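Local structure of tRNA uridine(34) acetyltransferase (Methanocaldococcus infernus, 6IA8) at residues 262-267 / 308-313. The protein converts the wobble uridine 34 of tRNAs into 5-(carboxymethyl)uridine, using acetyl-CoA and radical S-adenosyl-L-methionine chemistry at a [4Fe-4S] cluster. Residues are numbered along the deposited sequence; the frame is centred on the assembly and turned at random.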
loop_
_atom_site.group_PDB
_atom_site.type_symbol
_atom_site.label_atom_id
_atom_site.label_comp_id
_atom_site.label_asym_id
_atom_site.label_seq_id
_atom_site.Cartn_x
_atom_site.Cartn_y
_atom_site.Cartn_z
ATOM N N SER A 262 -17.814 -4.985 18.486
ATOM C CA SER A 262 -17.588 -3.591 18.167
ATOM C C SER A 262 -18.923 -2.859 18.023
ATOM O O SER A 262 -20.002 -3.401 18.264
ATOM C CB SER A 262 -16.751 -3.472 16.895
ATOM O OG SER A 262 -16.111 -2.198 16.819
ATOM N N SER A 263 -18.845 -1.598 17.627
ATOM C CA SER A 263 -20.020 -0.762 17.438
ATOM C C SER A 263 -19.650 0.345 16.465
ATOM O O SER A 263 -18.478 0.528 16.123
ATOM C CB SER A 263 -20.506 -0.171 18.756
ATOM O OG SER A 263 -19.581 0.812 19.220
ATOM N N ILE A 264 -20.667 1.073 16.003
ATOM C CA ILE A 264 -20.412 2.195 15.105
ATOM C C ILE A 264 -19.471 3.187 15.772
ATOM O O ILE A 264 -18.461 3.593 15.191
ATOM C CB ILE A 264 -21.732 2.855 14.669
ATOM C CG1 ILE A 264 -22.486 1.918 13.709
ATOM C CG2 ILE A 264 -21.468 4.198 14.017
ATOM C CD1 ILE A 264 -23.884 2.409 13.337
ATOM N N GLU A 265 -19.774 3.575 17.014
ATOM C CA GLU A 265 -18.934 4.548 17.701
ATOM C C GLU A 265 -17.547 3.986 17.980
ATOM O O GLU A 265 -16.554 4.707 17.874
ATOM C CB GLU A 265 -19.593 4.993 19.003
ATOM C CG GLU A 265 -18.842 6.118 19.702
ATOM C CD GLU A 265 -18.695 7.357 18.832
ATOM O OE1 GLU A 265 -19.635 7.674 18.076
ATOM O OE2 GLU A 265 -17.634 8.011 18.899
ATOM N N MET A 266 -17.456 2.714 18.363
ATOM C CA MET A 266 -16.149 2.094 18.558
ATOM C C MET A 266 -15.335 2.090 17.265
ATOM O O MET A 266 -14.122 2.342 17.284
ATOM C CB MET A 266 -16.331 0.667 19.083
ATOM C CG MET A 266 -15.053 0.038 19.616
ATOM S SD MET A 266 -15.289 -1.535 20.498
ATOM C CE MET A 266 -16.712 -1.140 21.472
ATOM N N ASP A 267 -15.970 1.738 16.140
ATOM C CA ASP A 267 -15.264 1.767 14.861
ATOM C C ASP A 267 -14.792 3.176 14.508
ATOM O O ASP A 267 -13.666 3.354 14.036
ATOM C CB ASP A 267 -16.158 1.215 13.751
ATOM C CG ASP A 267 -16.260 -0.306 13.779
ATOM O OD1 ASP A 267 -15.378 -1.017 14.353
ATOM O OD2 ASP A 267 -17.205 -0.806 13.160
ATOM N N LYS A 308 -24.068 -10.063 14.727
ATOM C CA LYS A 308 -24.916 -9.517 13.675
ATOM C C LYS A 308 -24.062 -8.557 12.864
ATOM O O LYS A 308 -23.766 -7.452 13.342
ATOM C CB LYS A 308 -26.124 -8.788 14.266
ATOM N N PRO A 309 -23.642 -8.911 11.647
ATOM C CA PRO A 309 -22.728 -8.027 10.906
ATOM C C PRO A 309 -23.460 -6.777 10.450
ATOM O O PRO A 309 -24.692 -6.724 10.406
ATOM C CB PRO A 309 -22.279 -8.875 9.706
ATOM C CG PRO A 309 -23.460 -9.810 9.477
ATOM C CD PRO A 309 -24.001 -10.117 10.869
ATOM N N TYR A 310 -22.675 -5.767 10.097
ATOM C CA TYR A 310 -23.225 -4.534 9.567
ATOM C C TYR A 310 -24.029 -4.825 8.311
ATOM O O TYR A 310 -23.649 -5.671 7.493
ATOM C CB TYR A 310 -22.092 -3.565 9.211
ATOM C CG TYR A 310 -21.473 -2.783 10.356
ATOM C CD1 TYR A 310 -20.350 -1.999 10.147
ATOM C CD2 TYR A 310 -22.013 -2.823 11.633
ATOM C CE1 TYR A 310 -19.776 -1.282 11.179
ATOM C CE2 TYR A 310 -21.463 -2.096 12.663
ATOM C CZ TYR A 310 -20.334 -1.322 12.423
ATOM O OH TYR A 310 -19.771 -0.592 13.441
ATOM N N ARG A 311 -25.132 -4.098 8.146
ATOM C CA ARG A 311 -25.789 -3.948 6.856
ATOM C C ARG A 311 -25.195 -2.734 6.140
ATOM O O ARG A 311 -24.268 -2.091 6.636
ATOM C CB ARG A 311 -27.299 -3.825 7.048
ATOM C CG ARG A 311 -27.933 -5.130 7.552
ATOM C CD ARG A 311 -29.386 -4.941 7.961
ATOM N NE ARG A 311 -30.215 -4.434 6.871
ATOM C CZ ARG A 311 -31.523 -4.219 6.968
ATOM N NH1 ARG A 311 -32.160 -4.480 8.106
ATOM N NH2 ARG A 311 -32.197 -3.752 5.924
ATOM N N GLU A 312 -25.737 -2.403 4.965
ATOM C CA GLU A 312 -25.151 -1.337 4.160
ATOM C C GLU A 312 -25.159 -0.001 4.894
ATOM O O GLU A 312 -24.161 0.727 4.865
ATOM C CB GLU A 312 -25.890 -1.219 2.828
ATOM C CG GLU A 312 -25.637 -2.362 1.876
ATOM C CD GLU A 312 -24.946 -1.904 0.614
ATOM O OE1 GLU A 312 -23.705 -2.012 0.534
ATOM O OE2 GLU A 312 -25.643 -1.416 -0.297
ATOM N N GLU A 313 -26.271 0.337 5.556
ATOM C CA GLU A 313 -26.369 1.617 6.252
ATOM C C GLU A 313 -25.210 1.806 7.228
ATOM O O GLU A 313 -24.563 2.853 7.249
ATOM C CB GLU A 313 -27.717 1.706 6.980
ATOM C CG GLU A 313 -27.837 2.838 7.983
ATOM C CD GLU A 313 -28.841 2.529 9.097
ATOM O OE1 GLU A 313 -29.958 2.045 8.798
ATOM O OE2 GLU A 313 -28.501 2.757 10.277
#
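The hydroxyl of Tyr310 donates a hydrogen bond to Asp267, with OH 2.6 Å from OD2. The hydroxyl meets OD2 from above the carboxylate, 39° out of its plane, and ring and carboxylate stand nearly perpendicular, 81° apart. With CG beside the backbone N and anti to the carbonyl carbon (chi1 -77°), the carboxylate of Asp267 lies between two hydroxyls: OD2 accepts from the phenol and OD1 from Ser262 OG, at 2.8 Å and also from above the plane. OD2 also accepts from Gly258 N, so three donors fix this buried carboxylate. Losing the carboxylate to an alanine here is likely to leave the hydroxyls of Tyr310 and Ser262 and the amide of Gly258 without the acceptor they share.

Apolar contact is slight: Ile264 CG1 lies 4.1 Å from Tyr310 CZ, approaching the ring obliquely. The phenol oxygen also abuts the backbone at the helix start, 3.2 Å from Ser263 C. There Ser263 is the N-cap, its OG accepting from Met266 N at 3.0 Å.

The contact thus ties the first turn of helix 264-276, which follows strand 250-255 of the parallel radical SAM sheet, to the loop entering helix 312-325. Val318 of that second helix touches both Asp267 and Tyr310, as does Pro257 from the loop after the strand.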